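Local coordinates for putative mannose-1-phosphate guanylyl transferase (Thermus thermophilus, PDB 2CU2), which probably transfers a guanylyl group from GTP to mannose 1-phosphate, releasing pyrophosphate and yielding GDP-mannose, at residues L76-G81 against A85-L90; F166-S171 against V237-E242; G188-A193 against S232-V237; E199-R202 against S207-E210; L212-A217 against E222-G227. All coordinates share one frame; numbering follows the deposited sequence.

All five contacts lie in the nucleotidyltransferase part of the chain, and each touches at least two of the others. Contact 3 and contact 2 share V237 and use opposite ends of helix 233-238, their centres about 10 Å apart. Contact 3 touches contact 1 where A85 CB meets S232 C at 3.7 Å, and contact 4 where V237 CG1 meets L200 CD1 at 3.8 Å. Contact 4 and contact 5 divide helix 206-216 between them, with centres about 12 Å apart. Contact 1 receives Y225 of contact 5, whose OH lies 3.2 Å from G86 O, a probable hydrogen bond. Contacts 2 and 5 are farthest apart, about 26 Å between centres.

Contact 1: residues L76-G81 against A85-L90; sequences LLEPLG and AGAVLL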
# COMPACT_ATOMS: atom_id res chain seq x y z
N LEU A 76 -7.61 7.90 35.40
CA LEU A 76 -8.57 7.02 36.06
C LEU A 76 -8.46 5.73 35.28
O LEU A 76 -8.99 5.61 34.18
CB LEU A 76 -10.00 7.57 35.96
CG LEU A 76 -10.40 8.69 36.91
CD1 LEU A 76 -11.89 8.95 36.76
CD2 LEU A 76 -10.07 8.31 38.35
N LEU A 77 -7.76 4.76 35.86
CA LEU A 77 -7.54 3.48 35.21
C LEU A 77 -8.71 2.52 35.39
O LEU A 77 -9.05 2.15 36.51
CB LEU A 77 -6.26 2.85 35.75
CG LEU A 77 -5.01 3.74 35.66
CD1 LEU A 77 -3.82 3.02 36.28
CD2 LEU A 77 -4.71 4.08 34.20
N GLU A 78 -9.33 2.14 34.27
CA GLU A 78 -10.45 1.21 34.28
C GLU A 78 -9.89 -0.20 34.25
O GLU A 78 -9.23 -0.60 33.28
CB GLU A 78 -11.34 1.45 33.06
CG GLU A 78 -11.90 2.86 32.96
CD GLU A 78 -12.45 3.20 31.58
OE1 GLU A 78 -13.54 2.69 31.22
OE2 GLU A 78 -11.80 3.97 30.84
N PRO A 79 -10.14 -0.99 35.31
CA PRO A 79 -9.64 -2.37 35.38
C PRO A 79 -10.13 -3.29 34.26
O PRO A 79 -9.40 -4.18 33.83
CB PRO A 79 -10.10 -2.83 36.76
CG PRO A 79 -11.31 -2.00 37.02
CD PRO A 79 -10.89 -0.64 36.52
N LEU A 80 -11.36 -3.09 33.81
CA LEU A 80 -11.98 -3.82 32.72
C LEU A 80 -12.79 -2.88 31.83
O LEU A 80 -13.05 -1.73 32.17
CB LEU A 80 -12.90 -4.87 33.34
CG LEU A 80 -12.15 -5.85 34.24
CD1 LEU A 80 -13.07 -6.92 34.83
CD2 LEU A 80 -11.04 -6.59 33.51
N GLY A 81 -13.15 -3.39 30.64
CA GLY A 81 -14.03 -2.61 29.79
C GLY A 81 -15.49 -2.74 30.23
O GLY A 81 -16.09 -3.80 30.20
N ALA A 85 -20.77 3.95 30.79
CA ALA A 85 -21.48 4.01 32.06
C ALA A 85 -20.54 3.71 33.23
O ALA A 85 -20.67 4.27 34.31
CB ALA A 85 -22.61 2.99 32.02
N GLY A 86 -19.62 2.77 32.94
CA GLY A 86 -18.61 2.44 33.93
C GLY A 86 -17.61 3.59 34.11
O GLY A 86 -17.27 3.98 35.22
N ALA A 87 -17.16 4.19 33.02
CA ALA A 87 -16.25 5.32 33.11
C ALA A 87 -16.94 6.49 33.82
O ALA A 87 -16.34 7.17 34.65
CB ALA A 87 -15.79 5.75 31.72
N VAL A 88 -18.21 6.73 33.50
CA VAL A 88 -18.95 7.82 34.14
C VAL A 88 -19.07 7.57 35.64
O VAL A 88 -18.98 8.50 36.44
CB VAL A 88 -20.34 7.98 33.50
CG1 VAL A 88 -21.19 8.93 34.33
CG2 VAL A 88 -20.21 8.51 32.07
N LEU A 89 -19.27 6.31 36.03
CA LEU A 89 -19.37 5.95 37.44
C LEU A 89 -18.11 6.43 38.17
O LEU A 89 -18.20 7.07 39.21
CB LEU A 89 -19.50 4.43 37.59
CG LEU A 89 -19.18 3.85 38.97
CD1 LEU A 89 -20.21 4.34 39.98
CD2 LEU A 89 -19.17 2.33 38.90
N LEU A 90 -16.95 6.10 37.62
CA LEU A 90 -15.69 6.48 38.24
C LEU A 90 -15.53 8.01 38.31
O LEU A 90 -15.03 8.57 39.27
CB LEU A 90 -14.55 5.89 37.41
CG LEU A 90 -14.64 4.37 37.29
CD1 LEU A 90 -13.38 3.75 36.67
CD2 LEU A 90 -14.83 3.69 38.64
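L90 meets both L76 and E78, one side chain of the helix set against two neighbours on the same side of a strand. Its CB faces the methyl CD1 of L76 at 4.1 Å, while its own CD1 reaches the CG methylene of E78, also at 4.1 Å. L76 adds a touch on the helix backbone, CD1 lying 4.0 Å from L90 O. Residues 76 and 78 alternate with L77, whose side chain leaves from the other side of the strand, and this brings both to the helix. E78 turns its CG away from its own carbonyl carbon (chi1 -58°) and runs on extended, which carries the carboxylate past L90 to the preceding turn of the helix. There E78 OE1 lies 3.8 Å from A87 CB, a van der Waals contact of an acid oxygen with a methyl group. The aliphatic part of E78 thus packs on leucine and its carboxylate on alanine. The helix runs against the strand at 144°, with 9.7 Å between the short axes; the chain reverses through the short loop 79-82, as in the beta-alpha units of a Rossmann-like, GT-A type nucleotidyltransferase. Around this pair, strand 74-78 is bonded through L76 and E78 to the parallel strand 54-59. Helix 83-98 has L89 turned to helix 206-216, and Y225 of helix 221-226 packs on E78, P79 and L90.

Contact 2: residues F166-S171 against V237-E242; sequences FVEKPS and VMEKAE
F166 packs against M238 and E239 where helix 233-238 meets strand 160-167, in the mixed sheet of a GT-A type nucleotidyltransferase domain. F166 CB packs on the CG methylene of E239 at 3.5 Å. Over one face of the phenyl ring sits the CB of M238, above the ring centre, with the thioether end of that side chain leading away. The ring also reaches the backbone, CD1 standing 3.7 Å from M238 O. With CG anti to the carbonyl carbon (chi1 -79°), F166 directs its ring toward M238.

Beyond this apolar patch two acids meet. OE1 of E168 and OE1 of E239 are 3.3 Å apart, two acceptors, not hydrogen-bonded, and their carboxylate planes stand 77° apart. Such closeness probably raises the proton affinity of one of the two groups. Both chains are extended beyond CG and cross at about a right angle, OE1 of E239 coming up against the CG and CD of E168 as well as its OE1.

Outward from these residues, I151 of strand 150-157 and A136 of strand 134-139 pack on F166, and V134 and M197 pack on M238. The segment 166-171 ends at S171, the N-cap of helix 172-180, whose OG accepts from E174 N. Between the two backbones, one water accepts from F166 N at 3.0 Å and donates to E239 O at 2.8 Å.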
# COMPACT_ATOMS: atom_id res chain seq x y z
N PHE A 166 -34.16 9.95 23.20
CA PHE A 166 -32.92 9.43 22.66
C PHE A 166 -33.17 8.16 21.85
O PHE A 166 -33.79 7.20 22.31
CB PHE A 166 -31.97 9.12 23.82
CG PHE A 166 -31.33 10.39 24.31
CD1 PHE A 166 -32.03 11.22 25.17
CD2 PHE A 166 -30.02 10.68 23.96
CE1 PHE A 166 -31.41 12.35 25.69
CE2 PHE A 166 -29.40 11.81 24.49
CZ PHE A 166 -30.09 12.64 25.36
N VAL A 167 -32.72 8.19 20.58
CA VAL A 167 -32.88 7.02 19.73
C VAL A 167 -31.52 6.46 19.31
O VAL A 167 -30.60 7.18 18.94
CB VAL A 167 -33.68 7.44 18.49
CG1 VAL A 167 -35.11 7.79 18.88
CG2 VAL A 167 -33.04 8.66 17.84
N GLU A 168 -31.40 5.12 19.42
CA GLU A 168 -30.17 4.49 18.99
C GLU A 168 -30.05 4.47 17.46
O GLU A 168 -30.96 4.83 16.73
CB GLU A 168 -30.14 3.06 19.55
CG GLU A 168 -29.15 2.92 20.71
CD GLU A 168 -29.63 1.86 21.67
OE1 GLU A 168 -29.03 1.72 22.73
OE2 GLU A 168 -30.59 1.17 21.34
N LYS A 169 -28.85 4.10 16.99
CA LYS A 169 -28.58 4.13 15.56
C LYS A 169 -29.70 3.46 14.76
O LYS A 169 -30.08 2.32 15.00
CB LYS A 169 -27.25 3.42 15.31
CG LYS A 169 -26.72 2.76 16.59
CD LYS A 169 -25.27 2.29 16.43
CE LYS A 169 -25.15 0.76 16.42
NZ LYS A 169 -24.33 0.34 15.29
N PRO A 170 -30.26 4.23 13.81
CA PRO A 170 -31.37 3.78 12.99
C PRO A 170 -30.89 3.17 11.67
O PRO A 170 -29.70 3.03 11.40
CB PRO A 170 -32.19 5.02 12.68
CG PRO A 170 -31.12 6.09 12.47
CD PRO A 170 -29.95 5.60 13.45
N SER A 171 -31.87 2.75 10.85
CA SER A 171 -31.55 2.28 9.51
C SER A 171 -31.36 3.47 8.57
O SER A 171 -31.57 4.62 8.92
CB SER A 171 -32.70 1.41 9.02
OG SER A 171 -33.80 2.24 8.66
N VAL A 237 -28.65 5.26 31.02
CA VAL A 237 -29.18 6.40 31.77
C VAL A 237 -29.91 7.41 30.87
O VAL A 237 -31.07 7.76 31.08
CB VAL A 237 -28.01 7.10 32.47
CG1 VAL A 237 -28.46 8.45 33.01
CG2 VAL A 237 -27.51 6.24 33.61
N MET A 238 -29.18 7.91 29.86
CA MET A 238 -29.69 9.03 29.08
C MET A 238 -31.07 8.75 28.47
O MET A 238 -31.97 9.58 28.49
CB MET A 238 -28.67 9.35 27.98
CG MET A 238 -27.40 9.98 28.54
SD MET A 238 -27.74 11.21 29.81
CE MET A 238 -26.15 11.16 30.65
N GLU A 239 -31.21 7.56 27.86
CA GLU A 239 -32.45 7.26 27.16
C GLU A 239 -33.65 7.14 28.11
O GLU A 239 -34.80 7.08 27.70
CB GLU A 239 -32.26 5.95 26.38
CG GLU A 239 -31.20 6.09 25.29
CD GLU A 239 -31.02 4.76 24.59
OE1 GLU A 239 -30.07 4.62 23.83
OE2 GLU A 239 -31.84 3.87 24.81
N LYS A 240 -33.34 7.07 29.42
CA LYS A 240 -34.41 6.95 30.41
C LYS A 240 -34.60 8.23 31.23
O LYS A 240 -35.57 8.41 31.95
CB LYS A 240 -34.09 5.77 31.32
CG LYS A 240 -33.35 4.64 30.59
CD LYS A 240 -33.99 3.27 30.82
CE LYS A 240 -33.40 2.19 29.91
NZ LYS A 240 -32.65 1.23 30.71
N ALA A 241 -33.60 9.15 31.13
CA ALA A 241 -33.66 10.38 31.91
C ALA A 241 -34.87 11.27 31.55
O ALA A 241 -35.18 11.51 30.39
CB ALA A 241 -32.36 11.16 31.67
N GLU A 242 -35.56 11.75 32.61
CA GLU A 242 -36.79 12.53 32.42
C GLU A 242 -36.54 14.04 32.25
O GLU A 242 -37.30 14.75 31.60
CB GLU A 242 -37.70 12.28 33.63
CG GLU A 242 -38.35 10.90 33.61
CD GLU A 242 -39.07 10.65 34.92
OE1 GLU A 242 -38.40 10.39 35.91
OE2 GLU A 242 -40.29 10.66 34.92
O HOH W 1 -35.39 8.19 25.23

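Contact 3: residues G188-A193 against S232-V237; sequences GVFAFA and SIDYGV
S232 OG accepts from Y235 N at 2.9 Å with a nearly straight N-H...O angle of 166°, an N-cap bond that fixes the start of the helix whose next two residues, I233 and D234, meet F190. D234 OD2 approaches the far end of the F190 ring and also accepts a weak hydrogen bond from N186 ND2. It lies 3.4 Å from F190 CZ, at the edge of the ring and near its plane, where it meets the slightly positive C-H rim. The carboxylate is turned 66° from the ring plane, and the two side chains cross at about a right angle. F190 holds its CG anti to the carbonyl carbon (chi1 -56°), which extends the ring from the strand toward the helix. I233 completes the contact through its branch methyl CG2, 4.2 Å from F190 CE1. I233 N is in turn bonded to OG1 of T84, at the beginning of helix 83-98. F190 itself lies in strand 184-192, bonded through its backbone to V105 of strand 102-107. The arrangement is a helix packed by its first turn on a central strand of a mixed sheet, in keeping with the layered alpha/beta architecture of the GT-A fold.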
# COMPACT_ATOMS: atom_id res chain seq x y z
N GLY A 188 -22.28 12.99 22.28
CA GLY A 188 -21.42 12.19 23.15
C GLY A 188 -20.89 12.99 24.35
O GLY A 188 -20.09 12.52 25.14
N VAL A 189 -21.35 14.25 24.46
CA VAL A 189 -20.91 15.08 25.58
C VAL A 189 -22.06 15.38 26.55
O VAL A 189 -23.20 15.59 26.17
CB VAL A 189 -20.35 16.39 25.02
CG1 VAL A 189 -19.91 17.30 26.16
CG2 VAL A 189 -19.16 16.09 24.13
N PHE A 190 -21.72 15.37 27.85
CA PHE A 190 -22.75 15.57 28.86
C PHE A 190 -22.28 16.48 30.00
O PHE A 190 -21.09 16.57 30.31
CB PHE A 190 -23.14 14.20 29.42
CG PHE A 190 -23.57 13.30 28.31
CD1 PHE A 190 -22.68 12.37 27.79
CD2 PHE A 190 -24.86 13.37 27.81
CE1 PHE A 190 -23.08 11.52 26.77
CE2 PHE A 190 -25.26 12.51 26.79
CZ PHE A 190 -24.37 11.58 26.27
N ALA A 191 -23.25 17.19 30.59
CA ALA A 191 -22.94 18.07 31.71
C ALA A 191 -24.03 18.00 32.78
O ALA A 191 -25.22 18.11 32.51
CB ALA A 191 -22.84 19.50 31.18
N PHE A 192 -23.58 17.74 34.02
CA PHE A 192 -24.52 17.64 35.13
C PHE A 192 -23.80 17.78 36.47
O PHE A 192 -22.60 17.60 36.59
CB PHE A 192 -25.19 16.26 35.06
CG PHE A 192 -24.15 15.19 34.88
CD1 PHE A 192 -23.49 14.67 36.00
CD2 PHE A 192 -23.85 14.71 33.61
CE1 PHE A 192 -22.55 13.67 35.83
CE2 PHE A 192 -22.90 13.71 33.46
CZ PHE A 192 -22.25 13.18 34.57
N ALA A 193 -24.58 18.17 37.50
CA ALA A 193 -24.04 18.07 38.84
C ALA A 193 -23.91 16.60 39.23
O ALA A 193 -24.76 15.77 38.93
CB ALA A 193 -25.00 18.78 39.80
N SER A 232 -23.50 1.32 28.03
CA SER A 232 -23.20 2.72 27.75
C SER A 232 -24.04 3.64 28.64
O SER A 232 -25.07 3.26 29.18
CB SER A 232 -23.49 3.01 26.28
OG SER A 232 -24.87 3.34 26.12
N ILE A 233 -23.54 4.87 28.84
CA ILE A 233 -24.30 5.80 29.65
C ILE A 233 -25.54 6.28 28.90
O ILE A 233 -26.55 6.68 29.48
CB ILE A 233 -23.40 6.98 29.99
CG1 ILE A 233 -24.10 7.90 30.99
CG2 ILE A 233 -23.10 7.79 28.72
CD1 ILE A 233 -24.38 7.21 32.33
N ASP A 234 -25.44 6.26 27.55
CA ASP A 234 -26.57 6.68 26.73
C ASP A 234 -27.78 5.76 26.91
O ASP A 234 -28.91 6.19 27.05
CB ASP A 234 -26.12 6.66 25.27
CG ASP A 234 -25.01 7.68 25.06
OD1 ASP A 234 -23.87 7.37 25.43
OD2 ASP A 234 -25.28 8.75 24.53
N TYR A 235 -27.50 4.44 26.86
CA TYR A 235 -28.58 3.47 26.97
C TYR A 235 -28.99 3.23 28.43
O TYR A 235 -30.16 3.04 28.76
CB TYR A 235 -28.10 2.15 26.35
CG TYR A 235 -29.15 1.11 26.48
CD1 TYR A 235 -30.37 1.26 25.82
CD2 TYR A 235 -28.90 -0.06 27.20
CE1 TYR A 235 -31.31 0.24 25.85
CE2 TYR A 235 -29.85 -1.08 27.23
CZ TYR A 235 -31.05 -0.92 26.57
OH TYR A 235 -31.99 -1.94 26.58
N GLY A 236 -27.98 3.21 29.31
CA GLY A 236 -28.24 2.88 30.71
C GLY A 236 -28.94 4.02 31.45
O GLY A 236 -29.69 3.81 32.40
N VAL A 237 -28.65 5.26 31.02
CA VAL A 237 -29.18 6.40 31.77
C VAL A 237 -29.91 7.41 30.87
O VAL A 237 -31.07 7.76 31.08
CB VAL A 237 -28.01 7.10 32.47
CG1 VAL A 237 -28.46 8.45 33.01
CG2 VAL A 237 -27.51 6.24 33.61

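Contact 4: residues E199-R202 against S207-E210; sequences ELFR and SHHE
F201 and H208 make the aromatic part of this contact. The CB of H208 stands over the face of the F201 ring, 3.8 Å from its centroid and 7° off the normal, a CH-pi contact. The imidazole turns its edge toward that face, an edge-to-face pair with planes at 57° and centroids 5.5 Å apart. S207 OG and H208 ND1, 2.9 Å apart, share a hydrogen bond in the imidazole plane, which helps to set that ring's rotation.

Apolar packing continues alongside: F201 CB meets H209 CB at 3.7 Å. H209 places its ring anti to its own backbone N (chi1 162°), laying it along R202, whose CB is 3.4 Å from H209 CD2.

Within segment 199-202, R202 NH1 bridges to E199 OE1 at 2.6 Å. R202 bends at chi2 and chi3 to the bridge, its CG over one face of the H209 imidazole, toward the rim.

Replacing F201 with an alanine would probably open a gap beneath H208 CB and leave the imidazole without its ring face.

L89 of helix 83-98 and V237 also pack on F201, where two consecutive helices, 194-204 and 206-216, meet at a tight corner in the helical layer beside the domain's sheet.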
# COMPACT_ATOMS: atom_id res chain seq x y z
N GLU A 199 -28.39 10.31 41.44
CA GLU A 199 -29.82 10.03 41.53
C GLU A 199 -30.32 9.26 40.30
O GLU A 199 -31.21 8.43 40.37
CB GLU A 199 -30.57 11.35 41.68
CG GLU A 199 -32.09 11.18 41.87
CD GLU A 199 -32.37 10.16 42.95
OE1 GLU A 199 -31.63 10.09 43.92
OE2 GLU A 199 -33.39 9.48 42.86
N LEU A 200 -29.74 9.60 39.13
CA LEU A 200 -30.13 8.87 37.93
C LEU A 200 -29.73 7.39 38.01
O LEU A 200 -30.43 6.50 37.55
CB LEU A 200 -29.47 9.53 36.71
CG LEU A 200 -30.20 10.79 36.25
CD1 LEU A 200 -29.51 11.48 35.08
CD2 LEU A 200 -31.64 10.55 35.79
N PHE A 201 -28.52 7.15 38.57
CA PHE A 201 -28.10 5.76 38.76
C PHE A 201 -29.13 5.02 39.63
O PHE A 201 -29.56 3.91 39.35
CB PHE A 201 -26.74 5.73 39.48
CG PHE A 201 -25.56 5.95 38.55
CD1 PHE A 201 -25.72 5.90 37.17
CD2 PHE A 201 -24.31 6.17 39.10
CE1 PHE A 201 -24.62 6.08 36.35
CE2 PHE A 201 -23.21 6.36 38.27
CZ PHE A 201 -23.36 6.32 36.89
N ARG A 202 -29.51 5.69 40.74
CA ARG A 202 -30.46 5.09 41.68
C ARG A 202 -31.78 4.69 41.00
O ARG A 202 -32.37 3.66 41.29
CB ARG A 202 -30.74 6.11 42.79
CG ARG A 202 -31.95 5.73 43.64
CD ARG A 202 -31.68 5.92 45.14
NE ARG A 202 -32.88 6.43 45.81
CZ ARG A 202 -32.89 7.72 46.17
NH1 ARG A 202 -31.84 8.49 45.90
NH2 ARG A 202 -33.96 8.24 46.79
N SER A 207 -27.32 -1.20 39.54
CA SER A 207 -25.98 -1.76 39.65
C SER A 207 -24.92 -0.67 39.88
O SER A 207 -23.96 -0.84 40.63
CB SER A 207 -25.66 -2.53 38.37
OG SER A 207 -25.74 -1.63 37.25
N HIS A 208 -25.09 0.45 39.16
CA HIS A 208 -24.10 1.53 39.26
C HIS A 208 -24.31 2.40 40.50
O HIS A 208 -23.38 2.96 41.06
CB HIS A 208 -24.19 2.39 37.98
CG HIS A 208 -23.57 1.67 36.81
ND1 HIS A 208 -23.96 0.44 36.39
CD2 HIS A 208 -22.50 2.08 36.01
CE1 HIS A 208 -23.15 0.13 35.35
NE2 HIS A 208 -22.27 1.10 35.10
N HIS A 209 -25.59 2.55 40.91
CA HIS A 209 -25.84 3.31 42.13
C HIS A 209 -25.22 2.61 43.34
O HIS A 209 -24.58 3.21 44.20
CB HIS A 209 -27.36 3.48 42.32
CG HIS A 209 -27.69 3.86 43.75
ND1 HIS A 209 -27.97 2.95 44.71
CD2 HIS A 209 -27.82 5.14 44.30
CE1 HIS A 209 -28.24 3.66 45.82
NE2 HIS A 209 -28.16 4.98 45.61
N GLU A 210 -25.45 1.28 43.40
CA GLU A 210 -24.86 0.49 44.48
C GLU A 210 -23.33 0.51 44.40
O GLU A 210 -22.63 0.62 45.40
CB GLU A 210 -25.38 -0.95 44.36
CG GLU A 210 -25.27 -1.72 45.68
CD GLU A 210 -25.88 -3.10 45.52
OE1 GLU A 210 -25.20 -4.00 45.05
OE2 GLU A 210 -27.03 -3.28 45.91

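Contact 5: residues L212-A217 against E222-G227; sequences LERLLA and EEVYAG
The guanidinium of R214 meets the carboxylate of E223 at its edge, NH1 and NH2 each taking one oxygen, in an antiparallel helical hairpin whose short axes lie 10.4 Å apart. NH1 donates to OE1 at 2.9 Å, the N-H...O angle 171°, with the oxygen in the guanidinium plane. The bond from NH2 to OE2 is longer, 3.3 Å, and tilted out of that plane; both oxygens use their syn lone pairs. This end-on pairing holds the two groups at 38° to each other. E223 sets its CG anti to the backbone N (chi1 180°) and then bends at chi2, bringing its acid back across to the other helix.

Beside the salt bridge, V224 CG2 comes within 3.7 Å of R214 NH1. With a leucine in place of R214, E223 would probably lose its charge partner and its carboxylate would be set free to turn.

Helices 206-216 and 221-226 are linked by a short loop, from which A219 touches both R214 and V224. On the inward side L212 and Y225 lean on helix 83-98. Between the two helices, L215 crosses V224 obliquely: its CG lies 4.0 Å from V224 CG1 and its CD2 3.9 Å from V224 CG2.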
# COMPACT_ATOMS: atom_id res chain seq x y z
N LEU A 212 -21.48 2.81 43.07
CA LEU A 212 -21.03 4.14 43.46
C LEU A 212 -20.96 4.31 44.98
O LEU A 212 -20.03 4.88 45.54
CB LEU A 212 -22.00 5.16 42.86
CG LEU A 212 -21.74 6.59 43.35
CD1 LEU A 212 -20.31 7.07 43.11
CD2 LEU A 212 -22.64 7.62 42.68
N GLU A 213 -22.03 3.82 45.67
CA GLU A 213 -22.04 3.92 47.13
C GLU A 213 -20.86 3.17 47.75
O GLU A 213 -20.20 3.64 48.67
CB GLU A 213 -23.36 3.35 47.68
CG GLU A 213 -24.57 4.27 47.48
CD GLU A 213 -24.52 5.45 48.43
OE1 GLU A 213 -24.32 5.26 49.61
OE2 GLU A 213 -24.76 6.56 47.96
N ARG A 214 -20.62 1.94 47.24
CA ARG A 214 -19.57 1.12 47.84
C ARG A 214 -18.18 1.69 47.57
O ARG A 214 -17.26 1.58 48.37
CB ARG A 214 -19.69 -0.29 47.26
CG ARG A 214 -20.95 -1.00 47.74
CD ARG A 214 -20.81 -2.53 47.67
NE ARG A 214 -20.87 -2.98 46.28
CZ ARG A 214 -19.78 -3.59 45.78
NH1 ARG A 214 -18.71 -3.76 46.53
NH2 ARG A 214 -19.78 -4.01 44.51
N LEU A 215 -18.02 2.28 46.37
CA LEU A 215 -16.72 2.86 46.04
C LEU A 215 -16.35 3.99 47.00
O LEU A 215 -15.24 4.07 47.53
CB LEU A 215 -16.79 3.40 44.61
CG LEU A 215 -16.59 2.30 43.56
CD1 LEU A 215 -16.76 2.81 42.13
CD2 LEU A 215 -15.19 1.68 43.63
N LEU A 216 -17.31 4.90 47.21
CA LEU A 216 -17.09 5.99 48.15
C LEU A 216 -16.86 5.46 49.57
O LEU A 216 -16.24 6.10 50.42
CB LEU A 216 -18.33 6.88 48.13
CG LEU A 216 -18.49 7.67 46.83
CD1 LEU A 216 -19.87 8.30 46.69
CD2 LEU A 216 -17.48 8.82 46.72
N ALA A 217 -17.41 4.26 49.82
CA ALA A 217 -17.34 3.69 51.16
C ALA A 217 -16.14 2.75 51.33
O ALA A 217 -16.06 1.96 52.26
CB ALA A 217 -18.64 2.93 51.42
N GLU A 222 -11.25 -2.91 41.64
CA GLU A 222 -11.22 -4.15 40.88
C GLU A 222 -12.46 -5.01 41.15
O GLU A 222 -13.13 -5.50 40.25
CB GLU A 222 -9.96 -4.91 41.27
CG GLU A 222 -8.96 -5.02 40.11
CD GLU A 222 -8.49 -6.45 39.98
OE1 GLU A 222 -9.03 -7.31 40.66
OE2 GLU A 222 -7.58 -6.69 39.19
N GLU A 223 -12.73 -5.22 42.45
CA GLU A 223 -13.88 -6.02 42.83
C GLU A 223 -15.18 -5.44 42.26
O GLU A 223 -15.95 -6.12 41.59
CB GLU A 223 -13.96 -6.07 44.35
CG GLU A 223 -15.15 -6.89 44.85
CD GLU A 223 -16.35 -5.98 45.03
OE1 GLU A 223 -16.22 -4.97 45.70
OE2 GLU A 223 -17.41 -6.29 44.49
N VAL A 224 -15.39 -4.15 42.59
CA VAL A 224 -16.60 -3.47 42.14
C VAL A 224 -16.79 -3.55 40.62
O VAL A 224 -17.85 -3.90 40.12
CB VAL A 224 -16.55 -2.01 42.59
CG1 VAL A 224 -17.70 -1.22 41.95
CG2 VAL A 224 -16.66 -1.91 44.10
N TYR A 225 -15.72 -3.18 39.88
CA TYR A 225 -15.83 -3.14 38.42
C TYR A 225 -16.14 -4.52 37.81
O TYR A 225 -16.88 -4.65 36.84
CB TYR A 225 -14.52 -2.58 37.83
CG TYR A 225 -14.81 -1.51 36.83
CD1 TYR A 225 -15.37 -0.30 37.25
CD2 TYR A 225 -14.47 -1.67 35.48
CE1 TYR A 225 -15.57 0.73 36.34
CE2 TYR A 225 -14.68 -0.65 34.57
CZ TYR A 225 -15.24 0.55 34.99
OH TYR A 225 -15.48 1.57 34.09
N ALA A 226 -15.53 -5.56 38.39
CA ALA A 226 -15.72 -6.90 37.82
C ALA A 226 -17.20 -7.33 37.80
O ALA A 226 -17.68 -7.97 36.88
CB ALA A 226 -14.89 -7.91 38.63
N GLY A 227 -17.91 -6.97 38.89
CA GLY A 227 -19.31 -7.40 39.00
C GLY A 227 -20.31 -6.42 38.35
O GLY A 227 -21.52 -6.57 38.43